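Local structure of insecticyanin-A (1Z24) at residues A[12-23]-A[104-114]. The protein binds the bile pigment biliverdin IX gamma in a lipocalin barrel, giving hornworms the blue component of their green camouflage colour. Sequence-based numbering, arbitrary orientation.
Sequences VKPVNDFDLSAF and WVLATDYKNYA
Tyr110 reaches across to the start of helix 20-23 and illustrates how one tyrosine can tie a helix entrance to a hairpin turn. Two hydrogen bonds join the segments. Asp19 N donates to Tyr110 OH (2.9 Å, bent to 146°), and Val15 N donates to Val105 O, almost straight at 177°. Within segment 12-23 the helix start is secured by Asp19 as N-cap, its OD2 accepting from Ala22 N and from Ser21 OG on the same face of the carboxylate. Within segment 104-114, Thr108 OG1 accepts from Tyr110 N in an ST turn, while Thr108 CG2 sits over the centre of the tyrosine ring, 3.7 Å above its plane.

Apolar contacts fill in the rest. With CG anti to its carbonyl carbon (chi1 -56°), Tyr110 brings CD1 to within 3.7 Å of Ala22 CB and crosses Phe23 at about a right angle, its CD1 near Phe23 CB. Were Tyr110 replaced by an alanine, Asp19 N would probably lose its hydroxyl acceptor and a gap would be likely to open beside Ala22 and Phe23. Phe23 presents its ring edge to Ala114, CE1 to CB 3.8 Å, and Phe18 CZ lies above one face of the Phe23 ring, offset toward its rim. At the N-terminal end of both segments, Val12 CG1 touches Trp104 CZ3 at 3.7 Å, and Pro14 packs against the same indole.

Segment 12-23 thus runs alongside the end of strand 97-108 and the turn leading to strand 113-122, consistent with the short helix that precedes the first barrel strand in lipocalins and closes one barrel end. Phe23 meets Trp27, of the family's Gly-X-Trp motif, in strand 25-32; Lys137 bonds to Tyr110 O, and the backbones of Val15 and Val105 both also hydrogen-bond to Gly86.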
ATOM      1  N   VAL A  12      -6.420  -1.718   3.697  1.00 27.99           N
ATOM      2  CA  VAL A  12      -7.627  -1.111   3.158  1.00 30.71           C
ATOM      3  C   VAL A  12      -8.787  -1.369   4.119  1.00 23.38           C
ATOM      4  O   VAL A  12      -8.867  -2.394   4.774  1.00 26.62           O
ATOM      5  CB  VAL A  12      -7.912  -1.676   1.790  1.00 43.33           C
ATOM      6  CG1 VAL A  12      -7.807  -3.125   1.933  1.00 35.18           C
ATOM      7  CG2 VAL A  12      -9.388  -1.510   1.608  1.00 48.79           C
ATOM      8  N   LYS A  13      -9.683  -0.435   4.247  1.00 28.43           N
ATOM      9  CA  LYS A  13     -10.830  -0.579   5.136  1.00 24.62           C
ATOM     10  C   LYS A  13     -12.069  -0.291   4.330  1.00 30.61           C
ATOM     11  O   LYS A  13     -12.158   0.760   3.738  1.00 29.26           O
ATOM     12  CB  LYS A  13     -10.732   0.454   6.253  1.00 23.66           C
ATOM     13  CG  LYS A  13     -11.939   0.450   7.160  1.00 31.16           C
ATOM     14  CD  LYS A  13     -12.087   1.655   8.108  1.00 25.08           C
ATOM     15  CE  LYS A  13     -12.749   2.837   7.397  1.00 32.54           C
ATOM     16  NZ  LYS A  13     -14.093   2.593   6.798  1.00 28.59           N
ATOM     17  N   PRO A  14     -12.999  -1.224   4.274  1.00 29.79           N
ATOM     18  CA  PRO A  14     -14.212  -1.082   3.520  1.00 21.56           C
ATOM     19  C   PRO A  14     -15.186  -0.124   4.170  1.00 34.13           C
ATOM     20  O   PRO A  14     -14.923   0.401   5.231  1.00 24.96           O
ATOM     21  CB  PRO A  14     -14.800  -2.466   3.438  1.00 29.52           C
ATOM     22  CG  PRO A  14     -14.142  -3.288   4.537  1.00 23.46           C
ATOM     23  CD  PRO A  14     -12.994  -2.453   5.033  1.00 21.58           C
ATOM     24  N   VAL A  15     -16.302   0.103   3.504  1.00 20.82           N
ATOM     25  CA  VAL A  15     -17.306   1.005   3.994  1.00 26.09           C
ATOM     26  C   VAL A  15     -17.849   0.671   5.389  1.00 25.16           C
ATOM     27  O   VAL A  15     -18.037  -0.490   5.756  1.00 28.32           O
ATOM     28  CB  VAL A  15     -18.419   1.112   2.934  1.00 41.36           C
ATOM     29  CG1 VAL A  15     -19.163  -0.208   2.859  1.00 21.55           C
ATOM     30  CG2 VAL A  15     -19.434   2.204   3.318  1.00 29.18           C
ATOM     31  N   ASN A  16     -18.113   1.716   6.159  1.00 21.51           N
ATOM     32  CA  ASN A  16     -18.660   1.565   7.495  1.00 22.89           C
ATOM     33  C   ASN A  16     -20.207   1.564   7.542  1.00 32.22           C
ATOM     34  O   ASN A  16     -20.920   2.136   6.687  1.00 29.08           O
ATOM     35  CB  ASN A  16     -18.224   2.770   8.362  1.00 17.88           C
ATOM     36  CG  ASN A  16     -16.824   2.592   8.809  1.00 31.34           C
ATOM     37  OD1 ASN A  16     -15.966   3.420   8.622  1.00 27.10           O
ATOM     38  ND2 ASN A  16     -16.586   1.487   9.426  1.00 19.92           N
ATOM     39  N   ASP A  17     -20.750   0.947   8.578  1.00 27.93           N
ATOM     40  CA  ASP A  17     -22.194   0.948   8.714  1.00 15.53           C
ATOM     41  C   ASP A  17     -22.897   0.341   7.554  1.00 34.62           C
ATOM     42  O   ASP A  17     -23.920   0.830   7.122  1.00 25.03           O
ATOM     43  CB  ASP A  17     -22.683   2.381   8.855  1.00 28.63           C
ATOM     44  CG  ASP A  17     -23.172   2.572  10.276  1.00 42.49           C
ATOM     45  OD1 ASP A  17     -22.908   3.558  10.960  1.00 51.30           O
ATOM     46  OD2 ASP A  17     -23.893   1.542  10.705  1.00 51.04           O
ATOM     47  N   PHE A  18     -22.334  -0.738   7.066  1.00 29.69           N
ATOM     48  CA  PHE A  18     -22.933  -1.383   5.948  1.00 25.20           C
ATOM     49  C   PHE A  18     -24.351  -1.869   6.220  1.00 33.38           C
ATOM     50  O   PHE A  18     -24.599  -2.495   7.244  1.00 33.11           O
ATOM     51  CB  PHE A  18     -22.089  -2.593   5.650  1.00 23.51           C
ATOM     52  CG  PHE A  18     -22.503  -3.246   4.328  1.00 22.88           C
ATOM     53  CD1 PHE A  18     -22.866  -4.588   4.200  1.00 34.02           C
ATOM     54  CD2 PHE A  18     -22.503  -2.489   3.164  1.00 28.91           C
ATOM     55  CE1 PHE A  18     -23.212  -5.191   2.979  1.00 27.69           C
ATOM     56  CE2 PHE A  18     -22.863  -3.054   1.939  1.00 32.10           C
ATOM     57  CZ  PHE A  18     -23.193  -4.412   1.825  1.00 23.99           C
ATOM     58  N   ASP A  19     -25.255  -1.591   5.260  1.00 31.96           N
ATOM     59  CA  ASP A  19     -26.656  -1.982   5.300  1.00 27.35           C
ATOM     60  C   ASP A  19     -27.019  -2.967   4.170  1.00 37.13           C
ATOM     61  O   ASP A  19     -27.303  -2.608   3.008  1.00 30.58           O
ATOM     62  CB  ASP A  19     -27.614  -0.753   5.203  1.00 37.81           C
ATOM     63  CG  ASP A  19     -29.106  -1.036   5.505  1.00 70.22           C
ATOM     64  OD1 ASP A  19     -29.850  -0.203   6.001  1.00 72.09           O
ATOM     65  OD2 ASP A  19     -29.542  -2.249   5.175  1.00 41.13           O
ATOM     66  N   LEU A  20     -27.035  -4.226   4.523  1.00 27.39           N
ATOM     67  CA  LEU A  20     -27.366  -5.222   3.521  1.00 30.01           C
ATOM     68  C   LEU A  20     -28.739  -5.113   2.891  1.00 38.63           C
ATOM     69  O   LEU A  20     -28.919  -5.383   1.702  1.00 30.88           O
ATOM     70  CB  LEU A  20     -27.089  -6.640   4.014  1.00 32.07           C
ATOM     71  CG  LEU A  20     -27.289  -7.756   2.983  1.00 29.32           C
ATOM     72  CD1 LEU A  20     -26.414  -7.605   1.747  1.00 31.78           C
ATOM     73  CD2 LEU A  20     -27.157  -9.135   3.642  1.00 27.02           C
ATOM     74  N   SER A  21     -29.732  -4.737   3.665  1.00 28.50           N
ATOM     75  CA  SER A  21     -31.008  -4.679   3.031  1.00 28.05           C
ATOM     76  C   SER A  21     -31.078  -3.544   2.073  1.00 30.86           C
ATOM     77  O   SER A  21     -31.793  -3.597   1.080  1.00 36.23           O
ATOM     78  CB  SER A  21     -32.180  -4.642   3.980  1.00 40.81           C
ATOM     79  OG  SER A  21     -32.455  -3.304   4.295  1.00 68.60           O
ATOM     80  N   ALA A  22     -30.341  -2.497   2.384  1.00 29.84           N
ATOM     81  CA  ALA A  22     -30.370  -1.364   1.503  1.00 30.67           C
ATOM     82  C   ALA A  22     -29.543  -1.707   0.272  1.00 31.00           C
ATOM     83  O   ALA A  22     -29.762  -1.241  -0.841  1.00 28.59           O
ATOM     84  CB  ALA A  22     -29.738  -0.206   2.268  1.00 35.91           C
ATOM     85  N   PHE A  23     -28.568  -2.566   0.464  1.00 29.99           N
ATOM     86  CA  PHE A  23     -27.730  -2.917  -0.650  1.00 23.77           C
ATOM     87  C   PHE A  23     -28.334  -3.864  -1.647  1.00 31.26           C
ATOM     88  O   PHE A  23     -27.932  -3.911  -2.796  1.00 27.25           O
ATOM     89  CB  PHE A  23     -26.456  -3.482  -0.039  1.00 29.47           C
ATOM     90  CG  PHE A  23     -25.301  -3.651  -0.988  1.00 32.55           C
ATOM     91  CD1 PHE A  23     -24.592  -2.528  -1.421  1.00 29.29           C
ATOM     92  CD2 PHE A  23     -24.898  -4.922  -1.413  1.00 26.66           C
ATOM     93  CE1 PHE A  23     -23.501  -2.650  -2.292  1.00 28.59           C
ATOM     94  CE2 PHE A  23     -23.820  -5.065  -2.295  1.00 26.71           C
ATOM     95  CZ  PHE A  23     -23.113  -3.928  -2.719  1.00 34.13           C
ATOM     96  N   TRP A 104     -15.102  -6.665  -1.225  1.00 21.50           N
ATOM     97  CA  TRP A 104     -15.053  -5.659  -0.213  1.00 17.59           C
ATOM     98  C   TRP A 104     -15.730  -4.422  -0.817  1.00 32.18           C
ATOM     99  O   TRP A 104     -15.422  -4.025  -1.930  1.00 27.66           O
ATOM    100  CB  TRP A 104     -13.580  -5.199   0.083  1.00 17.06           C
ATOM    101  CG  TRP A 104     -12.789  -6.279   0.743  1.00 26.83           C
ATOM    102  CD1 TRP A 104     -12.833  -7.601   0.402  1.00 20.85           C
ATOM    103  CD2 TRP A 104     -11.838  -6.160   1.800  1.00 21.55           C
ATOM    104  NE1 TRP A 104     -11.984  -8.324   1.198  1.00 25.75           N
ATOM    105  CE2 TRP A 104     -11.324  -7.444   2.055  1.00 33.13           C
ATOM    106  CE3 TRP A 104     -11.316  -5.090   2.501  1.00 20.29           C
ATOM    107  CZ2 TRP A 104     -10.316  -7.672   3.023  1.00 22.25           C
ATOM    108  CZ3 TRP A 104     -10.361  -5.290   3.475  1.00 23.20           C
ATOM    109  CH2 TRP A 104      -9.846  -6.569   3.710  1.00 27.29           C
ATOM    110  N   VAL A 105     -16.642  -3.799  -0.091  1.00 25.11           N
ATOM    111  CA  VAL A 105     -17.323  -2.606  -0.576  1.00 29.01           C
ATOM    112  C   VAL A 105     -16.600  -1.395  -0.036  1.00 24.26           C
ATOM    113  O   VAL A 105     -16.653  -1.090   1.166  1.00 29.25           O
ATOM    114  CB  VAL A 105     -18.813  -2.549  -0.117  1.00 19.89           C
ATOM    115  CG1 VAL A 105     -19.589  -1.363  -0.800  1.00 19.82           C
ATOM    116  CG2 VAL A 105     -19.422  -3.853  -0.630  1.00 28.17           C
ATOM    117  N   LEU A 106     -15.901  -0.708  -0.935  1.00 15.81           N
ATOM    118  CA  LEU A 106     -15.168   0.481  -0.524  1.00 24.65           C
ATOM    119  C   LEU A 106     -16.086   1.668  -0.248  1.00 40.37           C
ATOM    120  O   LEU A 106     -15.861   2.476   0.648  1.00 25.32           O
ATOM    121  CB  LEU A 106     -14.237   0.927  -1.664  1.00 26.84           C
ATOM    122  CG  LEU A 106     -13.191  -0.092  -2.051  1.00 42.87           C
ATOM    123  CD1 LEU A 106     -12.053   0.552  -2.848  1.00 23.74           C
ATOM    124  CD2 LEU A 106     -12.717  -0.789  -0.791  1.00 28.89           C
ATOM    125  N   ALA A 107     -17.122   1.789  -1.048  1.00 24.36           N
ATOM    126  CA  ALA A 107     -18.086   2.885  -0.905  1.00 18.91           C
ATOM    127  C   ALA A 107     -19.368   2.666  -1.721  1.00 24.37           C
ATOM    128  O   ALA A 107     -19.375   2.036  -2.770  1.00 26.47           O
ATOM    129  CB  ALA A 107     -17.486   4.094  -1.601  1.00 23.29           C
ATOM    130  N   THR A 108     -20.462   3.208  -1.214  1.00 28.19           N
ATOM    131  CA  THR A 108     -21.728   3.105  -1.878  1.00 22.27           C
ATOM    132  C   THR A 108     -22.765   4.029  -1.253  1.00 31.82           C
ATOM    133  O   THR A 108     -22.744   4.345  -0.049  1.00 29.96           O
ATOM    134  CB  THR A 108     -22.270   1.694  -1.652  1.00 26.82           C
ATOM    135  OG1 THR A 108     -23.451   1.563  -2.430  1.00 26.97           O
ATOM    136  CG2 THR A 108     -22.638   1.409  -0.168  1.00 21.11           C
ATOM    137  N   ASP A 109     -23.701   4.441  -2.089  1.00 24.08           N
ATOM    138  CA  ASP A 109     -24.812   5.276  -1.614  1.00 35.27           C
ATOM    139  C   ASP A 109     -26.089   4.431  -1.578  1.00 35.38           C
ATOM    140  O   ASP A 109     -27.170   4.931  -1.388  1.00 31.41           O
ATOM    141  CB  ASP A 109     -25.174   6.514  -2.364  1.00 27.09           C
ATOM    142  CG  ASP A 109     -25.565   6.206  -3.758  1.00 29.10           C
ATOM    143  OD1 ASP A 109     -25.564   5.088  -4.274  1.00 33.45           O
ATOM    144  OD2 ASP A 109     -25.905   7.283  -4.330  1.00 33.29           O
ATOM    145  N   TYR A 110     -25.934   3.118  -1.787  1.00 25.05           N
ATOM    146  CA  TYR A 110     -26.995   2.113  -1.783  1.00 26.60           C
ATOM    147  C   TYR A 110     -28.056   2.204  -2.890  1.00 33.82           C
ATOM    148  O   TYR A 110     -28.458   1.182  -3.440  1.00 35.16           O
ATOM    149  CB  TYR A 110     -27.684   1.994  -0.432  1.00 23.53           C
ATOM    150  CG  TYR A 110     -26.746   1.709   0.701  1.00 38.11           C
ATOM    151  CD1 TYR A 110     -26.365   0.379   0.880  1.00 28.40           C
ATOM    152  CD2 TYR A 110     -26.253   2.699   1.568  1.00 36.38           C
ATOM    153  CE1 TYR A 110     -25.519   0.011   1.927  1.00 31.90           C
ATOM    154  CE2 TYR A 110     -25.382   2.348   2.604  1.00 36.42           C
ATOM    155  CZ  TYR A 110     -25.023   1.004   2.772  1.00 34.91           C
ATOM    156  OH  TYR A 110     -24.157   0.656   3.765  1.00 25.68           O
ATOM    157  N   LYS A 111     -28.519   3.409  -3.220  1.00 40.21           N
ATOM    158  CA  LYS A 111     -29.533   3.563  -4.259  1.00 30.87           C
ATOM    159  C   LYS A 111     -28.960   3.682  -5.643  1.00 26.66           C
ATOM    160  O   LYS A 111     -29.667   3.414  -6.594  1.00 32.52           O
ATOM    161  CB  LYS A 111     -30.224   4.900  -4.179  1.00 33.70           C
ATOM    162  CG  LYS A 111     -30.626   5.173  -2.785  1.00 39.43           C
ATOM    163  CD  LYS A 111     -31.919   4.446  -2.466  1.00 64.48           C
ATOM    164  CE  LYS A 111     -32.528   4.883  -1.136  1.00100.00           C
ATOM    165  NZ  LYS A 111     -32.141   4.034   0.020  1.00100.00           N
ATOM    166  N   ASN A 112     -27.714   4.111  -5.809  1.00 24.33           N
ATOM    167  CA  ASN A 112     -27.259   4.234  -7.197  1.00 22.36           C
ATOM    168  C   ASN A 112     -25.929   3.605  -7.589  1.00 33.88           C
ATOM    169  O   ASN A 112     -25.784   3.147  -8.712  1.00 27.49           O
ATOM    170  CB  ASN A 112     -26.888   5.709  -7.434  1.00 30.86           C
ATOM    171  CG  ASN A 112     -28.074   6.528  -7.137  1.00 50.45           C
ATOM    172  OD1 ASN A 112     -29.091   6.368  -7.768  1.00 32.11           O
ATOM    173  ND2 ASN A 112     -27.985   7.324  -6.120  1.00 31.44           N
ATOM    174  N   TYR A 113     -24.936   3.640  -6.707  1.00 27.12           N
ATOM    175  CA  TYR A 113     -23.647   3.081  -7.078  1.00 30.80           C
ATOM    176  C   TYR A 113     -22.971   2.401  -5.905  1.00 27.68           C
ATOM    177  O   TYR A 113     -23.280   2.641  -4.715  1.00 26.79           O
ATOM    178  CB  TYR A 113     -22.688   4.233  -7.581  1.00 19.96           C
ATOM    179  CG  TYR A 113     -22.123   4.993  -6.392  1.00 36.03           C
ATOM    180  CD1 TYR A 113     -20.935   4.605  -5.749  1.00 28.43           C
ATOM    181  CD2 TYR A 113     -22.812   6.098  -5.885  1.00 24.93           C
ATOM    182  CE1 TYR A 113     -20.483   5.268  -4.603  1.00 33.02           C
ATOM    183  CE2 TYR A 113     -22.373   6.793  -4.756  1.00 32.38           C
ATOM    184  CZ  TYR A 113     -21.207   6.360  -4.118  1.00 35.72           C
ATOM    185  OH  TYR A 113     -20.783   7.028  -3.025  1.00 34.72           O
ATOM    186  N   ALA A 114     -22.021   1.570  -6.286  1.00 26.03           N
ATOM    187  CA  ALA A 114     -21.185   0.855  -5.352  1.00 26.46           C
ATOM    188  C   ALA A 114     -19.820   0.679  -5.975  1.00 25.25           C
ATOM    189  O   ALA A 114     -19.716   0.473  -7.180  1.00 24.56           O
ATOM    190  CB  ALA A 114     -21.659  -0.533  -4.898  1.00 17.93           C
TER